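Local coordinates for protein probable amino acid aminotransferase (Mycobacterium tuberculosis, PDB 6Q1S) that is a probable class IV amino acid aminotransferase, modelled with 4'-deoxy-4'-aminopyridoxal-5'-phosphate and 2-oxoglutaric acid bound, at residues V32-L37 / L91-S96; L45-L50 / R69-V74; C204-P209 / D235-R240. All coordinates share one frame; numbering follows the deposited sequence.

Interaction 1: V32-L37 / L91-S96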
ATOM      1  N   VAL B  32       6.225   0.844   8.505  1.00 20.07           N
ATOM      2  CA  VAL B  32       7.259   1.546   7.761  1.00 20.54           C
ATOM      3  C   VAL B  32       8.503   0.670   7.720  1.00 20.87           C
ATOM      4  O   VAL B  32       8.681  -0.236   8.538  1.00 20.82           O
ATOM      5  CB  VAL B  32       7.583   2.925   8.373  1.00 20.83           C
ATOM      6  CG1 VAL B  32       6.332   3.787   8.423  1.00 20.87           C
ATOM      7  CG2 VAL B  32       8.187   2.767   9.761  1.00 21.02           C
ATOM      8  N   PHE B  33       9.374   0.949   6.752  1.00 21.26           N
ATOM      9  CA  PHE B  33      10.599   0.177   6.625  1.00 21.65           C
ATOM     10  C   PHE B  33      11.690   1.029   5.995  1.00 22.20           C
ATOM     11  O   PHE B  33      11.449   2.134   5.505  1.00 22.26           O
ATOM     12  CB  PHE B  33      10.376  -1.108   5.815  1.00 21.47           C
ATOM     13  CG  PHE B  33      10.403  -0.911   4.326  1.00 21.58           C
ATOM     14  CD1 PHE B  33       9.305  -0.395   3.660  1.00 21.26           C
ATOM     15  CD2 PHE B  33      11.520  -1.270   3.590  1.00 22.04           C
ATOM     16  CE1 PHE B  33       9.327  -0.223   2.285  1.00 21.40           C
ATOM     17  CE2 PHE B  33      11.550  -1.102   2.216  1.00 22.18           C
ATOM     18  CZ  PHE B  33      10.451  -0.578   1.564  1.00 21.95           C
ATOM     19  N   GLU B  34      12.908   0.489   6.025  1.00 22.65           N
ATOM     20  CA  GLU B  34      14.075   1.104   5.418  1.00 23.24           C
ATOM     21  C   GLU B  34      14.925   0.012   4.792  1.00 23.53           C
ATOM     22  O   GLU B  34      14.896  -1.140   5.227  1.00 23.39           O
ATOM     23  CB  GLU B  34      14.904   1.893   6.443  1.00 23.66           C
ATOM     24  CG  GLU B  34      14.321   3.248   6.806  1.00 23.57           C
ATOM     25  CD  GLU B  34      14.327   4.210   5.638  1.00 23.74           C
ATOM     26  OE1 GLU B  34      15.276   4.153   4.826  1.00 24.18           O
ATOM     27  OE2 GLU B  34      13.387   5.024   5.528  1.00 23.47           O
ATOM     28  N   THR B  35      15.686   0.381   3.765  1.00 23.96           N
ATOM     29  CA  THR B  35      16.572  -0.551   3.079  1.00 24.33           C
ATOM     30  C   THR B  35      17.982   0.014   3.078  1.00 25.05           C
ATOM     31  O   THR B  35      18.197   1.155   2.658  1.00 25.28           O
ATOM     32  CB  THR B  35      16.113  -0.819   1.641  1.00 24.20           C
ATOM     33  OG1 THR B  35      14.858  -1.510   1.658  1.00 23.59           O
ATOM     34  CG2 THR B  35      17.141  -1.664   0.902  1.00 24.69           C
ATOM     35  N   LEU B  36      18.934  -0.787   3.548  1.00 25.42           N
ATOM     36  CA  LEU B  36      20.321  -0.371   3.658  1.00 26.16           C
ATOM     37  C   LEU B  36      21.204  -1.358   2.914  1.00 26.88           C
ATOM     38  O   LEU B  36      20.883  -2.544   2.805  1.00 28.75           O
ATOM     39  CB  LEU B  36      20.775  -0.284   5.123  1.00 26.34           C
ATOM     40  CG  LEU B  36      20.083   0.721   6.045  1.00 26.05           C
ATOM     41  CD1 LEU B  36      18.800   0.141   6.617  1.00 25.33           C
ATOM     42  CD2 LEU B  36      21.022   1.145   7.162  1.00 26.58           C
ATOM     43  N   LEU B  37      22.321  -0.854   2.403  1.00 27.25           N
ATOM     44  CA  LEU B  37      23.295  -1.666   1.688  1.00 27.78           C
ATOM     45  C   LEU B  37      24.498  -1.925   2.585  1.00 28.39           C
ATOM     46  O   LEU B  37      25.061  -0.990   3.164  1.00 28.74           O
ATOM     47  CB  LEU B  37      23.735  -0.979   0.395  1.00 28.17           C
ATOM     48  CG  LEU B  37      24.788  -1.705  -0.445  1.00 28.79           C
ATOM     49  CD1 LEU B  37      24.183  -2.906  -1.156  1.00 28.47           C
ATOM     50  CD2 LEU B  37      25.421  -0.748  -1.442  1.00 29.30           C
ATOM     51  N   LEU B  91      20.143  -5.113   3.671  1.00 26.08           N
ATOM     52  CA  LEU B  91      19.685  -5.017   5.049  1.00 25.69           C
ATOM     53  C   LEU B  91      18.430  -4.157   5.100  1.00 25.73           C
ATOM     54  O   LEU B  91      18.422  -3.032   4.589  1.00 26.74           O
ATOM     55  CB  LEU B  91      20.779  -4.431   5.945  1.00 26.59           C
ATOM     56  CG  LEU B  91      20.572  -4.517   7.457  1.00 26.48           C
ATOM     57  CD1 LEU B  91      21.886  -4.820   8.159  1.00 26.65           C
ATOM     58  CD2 LEU B  91      19.986  -3.220   7.977  1.00 27.46           C
ATOM     59  N   ARG B  92      17.377  -4.684   5.720  1.00 24.95           N
ATOM     60  CA  ARG B  92      16.094  -4.000   5.784  1.00 24.83           C
ATOM     61  C   ARG B  92      15.600  -3.956   7.223  1.00 23.47           C
ATOM     62  O   ARG B  92      15.748  -4.928   7.967  1.00 23.48           O
ATOM     63  CB  ARG B  92      15.042  -4.688   4.899  1.00 28.97           C
ATOM     64  CG  ARG B  92      15.082  -4.251   3.442  1.00 33.59           C
ATOM     65  CD  ARG B  92      14.206  -5.134   2.564  1.00 36.43           C
ATOM     66  NE  ARG B  92      14.563  -6.549   2.616  1.00 39.84           N
ATOM     67  CZ  ARG B  92      13.865  -7.509   2.016  1.00 40.89           C
ATOM     68  NH1 ARG B  92      12.782  -7.200   1.314  1.00 41.20           N
ATOM     69  NH2 ARG B  92      14.247  -8.775   2.115  1.00 42.02           N
ATOM     70  N   LEU B  93      15.031  -2.816   7.609  1.00 23.26           N
ATOM     71  CA  LEU B  93      14.426  -2.620   8.922  1.00 22.99           C
ATOM     72  C   LEU B  93      12.911  -2.635   8.772  1.00 22.31           C
ATOM     73  O   LEU B  93      12.350  -1.757   8.115  1.00 22.15           O
ATOM     74  CB  LEU B  93      14.875  -1.296   9.539  1.00 23.30           C
ATOM     75  CG  LEU B  93      16.286  -0.837   9.189  1.00 24.00           C
ATOM     76  CD1 LEU B  93      16.524   0.582   9.676  1.00 24.26           C
ATOM     77  CD2 LEU B  93      17.286  -1.786   9.802  1.00 24.41           C
ATOM     78  N   ILE B  94      12.253  -3.613   9.384  1.00 21.96           N
ATOM     79  CA  ILE B  94      10.802  -3.749   9.299  1.00 21.34           C
ATOM     80  C   ILE B  94      10.199  -3.274  10.613  1.00 21.13           C
ATOM     81  O   ILE B  94      10.528  -3.799  11.682  1.00 21.25           O
ATOM     82  CB  ILE B  94      10.385  -5.194   8.991  1.00 21.10           C
ATOM     83  CG1 ILE B  94      11.165  -5.729   7.789  1.00 21.42           C
ATOM     84  CG2 ILE B  94       8.884  -5.267   8.739  1.00 20.51           C
ATOM     85  CD1 ILE B  94      10.861  -5.011   6.494  1.00 21.37           C
ATOM     86  N   TYR B  95       9.314  -2.281  10.536  1.00 20.86           N
ATOM     87  CA  TYR B  95       8.703  -1.660  11.710  1.00 20.69           C
ATOM     88  C   TYR B  95       7.203  -1.564  11.448  1.00 20.14           C
ATOM     89  O   TYR B  95       6.748  -0.674  10.724  1.00 20.06           O
ATOM     90  CB  TYR B  95       9.320  -0.293  11.989  1.00 21.08           C
ATOM     91  CG  TYR B  95       8.895   0.341  13.295  1.00 21.04           C
ATOM     92  CD1 TYR B  95       8.736  -0.423  14.443  1.00 20.95           C
ATOM     93  CD2 TYR B  95       8.684   1.710  13.384  1.00 21.14           C
ATOM     94  CE1 TYR B  95       8.354   0.158  15.640  1.00 20.95           C
ATOM     95  CE2 TYR B  95       8.306   2.301  14.575  1.00 21.15           C
ATOM     96  CZ  TYR B  95       8.142   1.522  15.699  1.00 21.06           C
ATOM     97  OH  TYR B  95       7.765   2.109  16.888  1.00 22.07           O
ATOM     98  N   SER B  96       6.441  -2.474  12.044  1.00 21.61           N
ATOM     99  CA  SER B  96       5.008  -2.569  11.825  1.00 22.95           C
ATOM    100  C   SER B  96       4.243  -2.185  13.082  1.00 23.29           C
ATOM    101  O   SER B  96       4.794  -2.154  14.186  1.00 25.06           O
ATOM    102  CB  SER B  96       4.617  -3.990  11.406  1.00 21.43           C
ATOM    103  OG  SER B  96       3.342  -4.338  11.915  1.00 20.64           O
TER
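V32 brings its CG2 methyl to the edge of the Y95 ring, near the ring plane, with CG2 3.8 Å from Y95 CD2. The two side chains run alongside each other in the same direction, and the phenol continues past the valine until its OH is hydrogen-bonded to the carbonyl of P63. The ring of F33 makes its aromatic contact outside the pair, edge-to-face with Y155; toward 91-96, F33 CB passes close to L93 O and lies 4.0 Å from I94 CD1.

Strands 31-39 and 89-96 are antiparallel neighbours in the antiparallel sheet of this class IV aminotransferase, and the two segments run at 164° to each other. V32 with Y95, E34 with L93 and L36 with L91 form hydrogen-bonded pairs, each closed by two backbone bonds, among them L93 N to E34 O at 2.9 Å. F33 with I94 and T35 with R92 are the non-hydrogen-bonded pairs between them, and at T35 and R92 the strands draw in to 4.4 Å between CA atoms.

On the face carrying L36, L91 and L93, L36 CD1 is shared: it lies 3.7 Å from L93 CG and 3.8 Å from L91 CD2, the L36 and L93 side chains crossing at about a right angle. E34 adds its CB, 3.8 Å from L93 CD1, but bends at chi2 (-66°) and carries its carboxylate off to a salt bridge with R52. On the other face R92 passes T35, its CG 3.3 Å from T35 OG1, and its guanidinium pairs with E100 of the second subunit. T35 also lies close to the bound 2-oxoglutaric acid, and E34 to the 4'-deoxy-4'-aminopyridoxal-5'-phosphate.

Interaction 2: L45-L50 / R69-V74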
ATOM      1  N   LEU B  45      25.320   4.513   5.745  1.00 29.38           N
ATOM      2  CA  LEU B  45      24.434   5.621   6.103  1.00 29.03           C
ATOM      3  C   LEU B  45      23.318   5.165   7.046  1.00 29.56           C
ATOM      4  O   LEU B  45      22.127   5.285   6.749  1.00 30.91           O
ATOM      5  CB  LEU B  45      23.854   6.269   4.842  1.00 28.81           C
ATOM      6  CG  LEU B  45      24.861   6.783   3.812  1.00 29.48           C
ATOM      7  CD1 LEU B  45      24.130   7.260   2.570  1.00 29.18           C
ATOM      8  CD2 LEU B  45      25.725   7.886   4.388  1.00 30.15           C
ATOM      9  N   VAL B  46      23.728   4.637   8.200  1.00 28.55           N
ATOM     10  CA  VAL B  46      22.755   4.125   9.161  1.00 27.92           C
ATOM     11  C   VAL B  46      21.898   5.259   9.712  1.00 27.63           C
ATOM     12  O   VAL B  46      20.666   5.154   9.767  1.00 26.96           O
ATOM     13  CB  VAL B  46      23.467   3.359  10.289  1.00 28.26           C
ATOM     14  CG1 VAL B  46      22.460   2.878  11.319  1.00 27.68           C
ATOM     15  CG2 VAL B  46      24.252   2.188   9.718  1.00 28.54           C
ATOM     16  N   GLU B  47      22.532   6.367  10.104  1.00 28.18           N
ATOM     17  CA  GLU B  47      21.796   7.466  10.726  1.00 28.01           C
ATOM     18  C   GLU B  47      20.759   8.061   9.781  1.00 27.77           C
ATOM     19  O   GLU B  47      19.627   8.340  10.192  1.00 28.90           O
ATOM     20  CB  GLU B  47      22.765   8.545  11.208  1.00 29.02           C
ATOM     21  CG  GLU B  47      23.678   8.094  12.336  1.00 29.28           C
ATOM     22  CD  GLU B  47      22.910   7.470  13.486  1.00 28.83           C
ATOM     23  OE1 GLU B  47      23.296   6.374  13.942  1.00 28.89           O
ATOM     24  OE2 GLU B  47      21.907   8.072  13.929  1.00 28.43           O
ATOM     25  N   ALA B  48      21.122   8.264   8.513  1.00 27.70           N
ATOM     26  CA  ALA B  48      20.177   8.846   7.567  1.00 27.31           C
ATOM     27  C   ALA B  48      18.972   7.942   7.350  1.00 26.52           C
ATOM     28  O   ALA B  48      17.869   8.431   7.079  1.00 26.07           O
ATOM     29  CB  ALA B  48      20.872   9.136   6.237  1.00 27.71           C
ATOM     30  N   HIS B  49      19.159   6.626   7.455  1.00 26.37           N
ATOM     31  CA  HIS B  49      18.031   5.712   7.324  1.00 25.66           C
ATOM     32  C   HIS B  49      17.199   5.670   8.600  1.00 25.26           C
ATOM     33  O   HIS B  49      15.973   5.535   8.539  1.00 24.66           O
ATOM     34  CB  HIS B  49      18.530   4.313   6.958  1.00 25.69           C
ATOM     35  CG  HIS B  49      18.932   4.176   5.522  1.00 25.89           C
ATOM     36  ND1 HIS B  49      20.205   4.454   5.076  1.00 26.58           N
ATOM     37  CD2 HIS B  49      18.230   3.782   4.433  1.00 25.52           C
ATOM     38  CE1 HIS B  49      20.270   4.243   3.774  1.00 26.62           C
ATOM     39  NE2 HIS B  49      19.085   3.834   3.360  1.00 25.99           N
ATOM     40  N   LEU B  50      17.845   5.785   9.763  1.00 25.62           N
ATOM     41  CA  LEU B  50      17.106   5.837  11.020  1.00 25.32           C
ATOM     42  C   LEU B  50      16.452   7.193  11.242  1.00 25.37           C
ATOM     43  O   LEU B  50      15.450   7.283  11.960  1.00 26.03           O
ATOM     44  CB  LEU B  50      18.025   5.504  12.194  1.00 25.78           C
ATOM     45  CG  LEU B  50      18.608   4.092  12.256  1.00 25.85           C
ATOM     46  CD1 LEU B  50      19.605   3.991  13.396  1.00 26.43           C
ATOM     47  CD2 LEU B  50      17.511   3.049  12.406  1.00 25.15           C
ATOM     48  N   ARG B  69      18.241   1.012  20.296  1.00 26.55           N
ATOM     49  CA  ARG B  69      17.860  -0.383  20.104  1.00 25.70           C
ATOM     50  C   ARG B  69      17.989  -0.796  18.642  1.00 25.52           C
ATOM     51  O   ARG B  69      18.398  -1.923  18.342  1.00 25.58           O
ATOM     52  CB  ARG B  69      16.430  -0.596  20.605  1.00 25.44           C
ATOM     53  CG  ARG B  69      16.132  -1.978  21.169  1.00 25.97           C
ATOM     54  CD  ARG B  69      15.224  -1.866  22.391  1.00 25.22           C
ATOM     55  NE  ARG B  69      14.641  -3.146  22.788  1.00 24.58           N
ATOM     56  CZ  ARG B  69      13.386  -3.504  22.535  1.00 25.97           C
ATOM     57  NH1 ARG B  69      12.575  -2.677  21.887  1.00 26.71           N
ATOM     58  NH2 ARG B  69      12.938  -4.686  22.934  1.00 25.54           N
ATOM     59  N   TRP B  70      17.638   0.102  17.717  1.00 25.32           N
ATOM     60  CA  TRP B  70      17.781  -0.200  16.296  1.00 25.20           C
ATOM     61  C   TRP B  70      19.246  -0.286  15.881  1.00 25.91           C
ATOM     62  O   TRP B  70      19.609  -1.118  15.043  1.00 25.95           O
ATOM     63  CB  TRP B  70      17.043   0.843  15.456  1.00 24.86           C
ATOM     64  CG  TRP B  70      15.574   0.581  15.344  1.00 24.10           C
ATOM     65  CD1 TRP B  70      14.571   1.228  16.004  1.00 24.32           C
ATOM     66  CD2 TRP B  70      14.941  -0.416  14.532  1.00 23.62           C
ATOM     67  NE1 TRP B  70      13.352   0.704  15.646  1.00 23.11           N
ATOM     68  CE2 TRP B  70      13.552  -0.308  14.743  1.00 23.01           C
ATOM     69  CE3 TRP B  70      15.413  -1.387  13.644  1.00 23.69           C
ATOM     70  CZ2 TRP B  70      12.633  -1.132  14.100  1.00 22.46           C
ATOM     71  CZ3 TRP B  70      14.497  -2.205  13.006  1.00 23.15           C
ATOM     72  CH2 TRP B  70      13.124  -2.073  13.238  1.00 22.55           C
ATOM     73  N   ARG B  71      20.104   0.576  16.439  1.00 26.53           N
ATOM     74  CA  ARG B  71      21.516   0.543  16.067  1.00 27.26           C
ATOM     75  C   ARG B  71      22.189  -0.753  16.503  1.00 28.30           C
ATOM     76  O   ARG B  71      23.142  -1.201  15.858  1.00 30.37           O
ATOM     77  CB  ARG B  71      22.266   1.745  16.643  1.00 27.90           C
ATOM     78  CG  ARG B  71      21.976   3.060  15.938  1.00 27.83           C
ATOM     79  CD  ARG B  71      22.937   4.154  16.389  1.00 28.59           C
ATOM     80  NE  ARG B  71      22.426   4.939  17.508  1.00 28.57           N
ATOM     81  CZ  ARG B  71      21.859   6.134  17.385  1.00 28.44           C
ATOM     82  NH1 ARG B  71      21.728   6.685  16.186  1.00 28.31           N
ATOM     83  NH2 ARG B  71      21.426   6.781  18.457  1.00 28.47           N
ATOM     84  N   ARG B  72      21.736  -1.352  17.605  1.00 27.43           N
ATOM     85  CA  ARG B  72      22.319  -2.621  18.029  1.00 28.59           C
ATOM     86  C   ARG B  72      21.878  -3.761  17.119  1.00 27.22           C
ATOM     87  O   ARG B  72      22.688  -4.624  16.762  1.00 27.60           O
ATOM     88  CB  ARG B  72      21.952  -2.920  19.480  1.00 31.04           C
ATOM     89  CG  ARG B  72      22.604  -4.184  20.024  1.00 33.67           C
ATOM     90  CD  ARG B  72      22.213  -4.420  21.468  1.00 34.69           C
ATOM     91  NE  ARG B  72      20.771  -4.584  21.617  1.00 35.34           N
ATOM     92  CZ  ARG B  72      20.129  -4.508  22.777  1.00 36.22           C
ATOM     93  NH1 ARG B  72      20.804  -4.262  23.893  1.00 36.72           N
ATOM     94  NH2 ARG B  72      18.814  -4.669  22.822  1.00 36.27           N
ATOM     95  N   ALA B  73      20.595  -3.791  16.749  1.00 26.45           N
ATOM     96  CA  ALA B  73      20.106  -4.848  15.870  1.00 26.03           C
ATOM     97  C   ALA B  73      20.784  -4.797  14.505  1.00 26.29           C
ATOM     98  O   ALA B  73      21.107  -5.840  13.926  1.00 26.48           O
ATOM     99  CB  ALA B  73      18.588  -4.745  15.720  1.00 25.20           C
ATOM    100  N   VAL B  74      21.015  -3.592  13.977  1.00 26.44           N
ATOM    101  CA  VAL B  74      21.711  -3.475  12.698  1.00 26.75           C
ATOM    102  C   VAL B  74      23.175  -3.872  12.849  1.00 27.58           C
ATOM    103  O   VAL B  74      23.750  -4.517  11.966  1.00 27.84           O
ATOM    104  CB  VAL B  74      21.541  -2.064  12.099  1.00 28.28           C
ATOM    105  CG1 VAL B  74      20.068  -1.720  11.975  1.00 27.93           C
ATOM    106  CG2 VAL B  74      22.266  -1.010  12.910  1.00 30.16           C
TER
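Two helices that pack on one side of the antiparallel sheet meet here: the first turns of helix 46-59 and the early part of helix 67-84, whose short segments are 130° apart in direction with their axes 11.4 Å from each other at closest approach. At this spacing the gap is bridged by side chains. L50 is the main apolar one, and its two methyls divide the work: CD2 reaches W70 CB at 3.8 Å, while CD1 lies 3.6 Å from R71 CG, against the aliphatic part of the arginine. The indole of W70 leads away from L50 toward A107 and V109 of strand 106-113. L50, W70 and V74 all also touch L93, so the seam between the helices rests on the sheet. One turn before L50, V46 CG1 approaches V74 CG2 more loosely, at 4.2 Å.

Toward solvent the contact turns ionic. E47 bends at chi2 (-51°), and the E47 and R71 side chains cross at about a right angle, with the carboxylate and guanidinium planes 37° apart. Both carboxylate oxygens converge on one nitrogen. E47 OE2 forms a salt bridge with R71 NH1 at 2.7 Å, lying at the edge of the guanidinium, near its plane; the second oxygen, E47 OE1, accepts a weak hydrogen bond from R71 NH1 at 2.8 Å.

Interaction 3: C204-P209 / D235-R240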
ATOM      1  N   CYS B 204      25.661  20.830 -13.371  1.00 42.20           N
ATOM      2  CA  CYS B 204      24.750  20.933 -12.245  1.00 42.14           C
ATOM      3  C   CYS B 204      23.829  19.724 -12.220  1.00 39.50           C
ATOM      4  O   CYS B 204      23.332  19.282 -13.260  1.00 39.50           O
ATOM      5  CB  CYS B 204      23.923  22.224 -12.329  1.00 44.80           C
ATOM      6  SG  CYS B 204      22.483  22.278 -11.245  1.00 46.21           S
ATOM      7  N   LEU B 205      23.624  19.188 -11.021  1.00 36.12           N
ATOM      8  CA  LEU B 205      22.779  18.024 -10.795  1.00 32.85           C
ATOM      9  C   LEU B 205      21.480  18.491 -10.156  1.00 31.89           C
ATOM     10  O   LEU B 205      21.500  19.281  -9.205  1.00 32.82           O
ATOM     11  CB  LEU B 205      23.484  17.003  -9.899  1.00 32.30           C
ATOM     12  CG  LEU B 205      24.856  16.516 -10.376  1.00 32.96           C
ATOM     13  CD1 LEU B 205      25.555  15.727  -9.279  1.00 32.94           C
ATOM     14  CD2 LEU B 205      24.724  15.683 -11.640  1.00 32.93           C
ATOM     15  N   LEU B 206      20.358  18.002 -10.673  1.00 31.21           N
ATOM     16  CA  LEU B 206      19.049  18.447 -10.224  1.00 30.67           C
ATOM     17  C   LEU B 206      18.199  17.264  -9.794  1.00 29.88           C
ATOM     18  O   LEU B 206      18.402  16.127 -10.225  1.00 29.75           O
ATOM     19  CB  LEU B 206      18.322  19.236 -11.321  1.00 30.80           C
ATOM     20  CG  LEU B 206      18.997  20.527 -11.778  1.00 31.58           C
ATOM     21  CD1 LEU B 206      18.218  21.162 -12.917  1.00 31.69           C
ATOM     22  CD2 LEU B 206      19.120  21.490 -10.610  1.00 31.70           C
ATOM     23  N   THR B 207      17.232  17.561  -8.929  1.00 29.39           N
ATOM     24  CA  THR B 207      16.311  16.577  -8.389  1.00 28.64           C
ATOM     25  C   THR B 207      15.018  17.296  -8.041  1.00 28.26           C
ATOM     26  O   THR B 207      15.039  18.501  -7.760  1.00 28.57           O
ATOM     27  CB  THR B 207      16.895  15.881  -7.148  1.00 28.49           C
ATOM     28  OG1 THR B 207      16.013  14.840  -6.711  1.00 27.78           O
ATOM     29  CG2 THR B 207      17.084  16.872  -6.017  1.00 28.66           C
ATOM     30  N   PRO B 208      13.880  16.606  -8.095  1.00 27.64           N
ATOM     31  CA  PRO B 208      12.616  17.262  -7.777  1.00 27.30           C
ATOM     32  C   PRO B 208      12.610  17.769  -6.350  1.00 27.21           C
ATOM     33  O   PRO B 208      13.290  17.212  -5.467  1.00 27.16           O
ATOM     34  CB  PRO B 208      11.581  16.149  -7.990  1.00 26.66           C
ATOM     35  CG  PRO B 208      12.203  15.282  -9.028  1.00 26.84           C
ATOM     36  CD  PRO B 208      13.674  15.290  -8.725  1.00 27.32           C
ATOM     37  N   PRO B 209      11.852  18.826  -6.075  1.00 27.21           N
ATOM     38  CA  PRO B 209      11.875  19.442  -4.748  1.00 27.22           C
ATOM     39  C   PRO B 209      11.139  18.587  -3.733  1.00 27.81           C
ATOM     40  O   PRO B 209      10.254  17.797  -4.095  1.00 31.08           O
ATOM     41  CB  PRO B 209      11.164  20.781  -4.975  1.00 27.45           C
ATOM     42  CG  PRO B 209      10.254  20.532  -6.116  1.00 29.51           C
ATOM     43  CD  PRO B 209      10.934  19.519  -6.996  1.00 28.46           C
ATOM     44  N   ASP B 235      20.632  21.652  -6.829  1.00 32.74           N
ATOM     45  CA  ASP B 235      19.461  22.442  -6.476  1.00 35.91           C
ATOM     46  C   ASP B 235      18.209  21.606  -6.696  1.00 35.82           C
ATOM     47  O   ASP B 235      18.236  20.577  -7.376  1.00 37.82           O
ATOM     48  CB  ASP B 235      19.405  23.740  -7.293  1.00 41.02           C
ATOM     49  CG  ASP B 235      18.424  24.749  -6.727  1.00 46.92           C
ATOM     50  OD1 ASP B 235      17.286  24.834  -7.240  1.00 48.80           O
ATOM     51  OD2 ASP B 235      18.785  25.442  -5.753  1.00 49.56           O
ATOM     52  N   TYR B 236      17.111  22.059  -6.097  1.00 33.47           N
ATOM     53  CA  TYR B 236      15.817  21.400  -6.201  1.00 29.56           C
ATOM     54  C   TYR B 236      14.947  22.244  -7.119  1.00 30.57           C
ATOM     55  O   TYR B 236      14.624  23.391  -6.791  1.00 29.87           O
ATOM     56  CB  TYR B 236      15.167  21.230  -4.827  1.00 29.06           C
ATOM     57  CG  TYR B 236      15.972  20.371  -3.876  1.00 28.98           C
ATOM     58  CD1 TYR B 236      15.651  19.037  -3.680  1.00 28.40           C
ATOM     59  CD2 TYR B 236      17.068  20.888  -3.197  1.00 29.54           C
ATOM     60  CE1 TYR B 236      16.386  18.245  -2.822  1.00 28.37           C
ATOM     61  CE2 TYR B 236      17.808  20.104  -2.335  1.00 29.51           C
ATOM     62  CZ  TYR B 236      17.463  18.782  -2.153  1.00 29.05           C
ATOM     63  OH  TYR B 236      18.197  17.991  -1.296  1.00 31.86           O
ATOM     64  N   ARG B 237      14.572  21.679  -8.263  1.00 31.83           N
ATOM     65  CA  ARG B 237      13.859  22.417  -9.291  1.00 32.00           C
ATOM     66  C   ARG B 237      12.650  21.619  -9.754  1.00 31.05           C
ATOM     67  O   ARG B 237      12.541  20.414  -9.515  1.00 29.07           O
ATOM     68  CB  ARG B 237      14.762  22.726 -10.495  1.00 31.63           C
ATOM     69  CG  ARG B 237      16.042  23.486 -10.161  1.00 33.62           C
ATOM     70  CD  ARG B 237      16.432  24.432 -11.288  1.00 37.42           C
ATOM     71  NE  ARG B 237      17.876  24.649 -11.359  1.00 41.34           N
ATOM     72  CZ  ARG B 237      18.558  25.486 -10.583  1.00 44.58           C
ATOM     73  NH1 ARG B 237      17.932  26.198  -9.655  1.00 45.62           N
ATOM     74  NH2 ARG B 237      19.870  25.607 -10.734  1.00 44.80           N
ATOM     75  N   ALA B 238      11.714  22.321 -10.382  1.00 30.98           N
ATOM     76  CA  ALA B 238      10.561  21.681 -11.007  1.00 29.24           C
ATOM     77  C   ALA B 238      10.997  21.138 -12.362  1.00 28.88           C
ATOM     78  O   ALA B 238      11.114  21.886 -13.334  1.00 29.40           O
ATOM     79  CB  ALA B 238       9.407  22.667 -11.147  1.00 28.63           C
ATOM     80  N   LEU B 239      11.234  19.831 -12.436  1.00 28.55           N
ATOM     81  CA  LEU B 239      11.687  19.212 -13.674  1.00 28.81           C
ATOM     82  C   LEU B 239      10.487  18.725 -14.469  1.00 28.48           C
ATOM     83  O   LEU B 239       9.508  18.230 -13.902  1.00 29.68           O
ATOM     84  CB  LEU B 239      12.643  18.040 -13.419  1.00 31.04           C
ATOM     85  CG  LEU B 239      14.073  18.201 -12.887  1.00 30.97           C
ATOM     86  CD1 LEU B 239      14.152  18.890 -11.547  1.00 31.10           C
ATOM     87  CD2 LEU B 239      14.742  16.834 -12.807  1.00 29.63           C
ATOM     88  N   ARG B 240      10.572  18.873 -15.783  1.00 28.91           N
ATOM     89  CA  ARG B 240       9.554  18.402 -16.706  1.00 30.35           C
ATOM     90  C   ARG B 240      10.120  17.279 -17.560  1.00 33.16           C
ATOM     91  O   ARG B 240      11.314  16.969 -17.509  1.00 34.50           O
ATOM     92  CB  ARG B 240       9.075  19.552 -17.601  1.00 30.94           C
ATOM     93  CG  ARG B 240       8.763  20.839 -16.854  1.00 32.38           C
ATOM     94  CD  ARG B 240       7.286  20.949 -16.542  1.00 32.11           C
ATOM     95  NE  ARG B 240       6.484  21.060 -17.755  1.00 32.17           N
ATOM     96  CZ  ARG B 240       5.157  21.071 -17.773  1.00 28.71           C
ATOM     97  NH1 ARG B 240       4.477  20.970 -16.639  1.00 28.17           N
ATOM     98  NH2 ARG B 240       4.509  21.177 -18.924  1.00 32.38           N
TER
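Backbone bonds between L205-T207 and D235-R237 are few and long. R237 N donates to T207 O at 3.3 Å, and D235 N makes a weak bond to L205 O at 3.5 Å. The carbonyl of T207 also receives a CA-H...O contact from Y236 CA, so two successive residues, Y236 at the strand's end and R237 just after it, converge on one oxygen.

Apolar contacts are carried by L206, T207 and the prolines. L206 packs its CD2 methyl against the aliphatic part of the R237 chain, 3.7 Å from R237 CG, and also meets the CB of D235. T207 and Y236 lie side by side and point the same way. With T207 CG2 set between its backbone N and carbonyl carbon, the methyl comes within 3.5 Å of both Y236 CD1 and Y236 CE1. P209 packs its CA 3.7 Å from Y236 CB, while L239 CD1 reaches back to L206 CB at 4.2 Å.

Polar and charged groups act at the margins. P208 O sits at the edge of the Y236 ring, in its plane and near CD1, and the phenol OH is hydrogen-bonded to Q220. Within the second segment R237 NH1 forms a salt bridge with D235 OD1, and the D235 CB lies over one face of the guanidinium, offset toward its rim. This is consistent with the salt bridge keeping the exposed arginine folded back beside L206.

F224, on helix 218-229, touches T207 and stacks edge-to-face with Y236, covering the face that carries these two residues. Two adjacent parallel strands, L206 bridging to D235 and T207 to Y236, joined through an intervening helix that packs on them, make up a beta-alpha-beta crossover, here strand 204-207, helix 218-229 and strand 233-236 in the mixed sheet of the aminotransferase.

From the N terminus, strand 31-39 is the first to be used, and interaction 1 closes when the chain returns as strand 89-96, after a largely helical excursion of 53 residues. Interaction 2 is nested inside that loop: helices 46-59 and 67-84 meet before the second strand begins. The two contacts touch, with V74 CG1 3.5 Å from L93 CD2, so helix pair and antiparallel sheet form one layered unit. Interaction 3 follows in series, closing a loop of 25 residues that contains helix 218-229 and pairing strands 204-207 and 233-236 of the mixed sheet. Its centre lies about 27 Å from that of interaction 1, on the opposite side of the chain's centre.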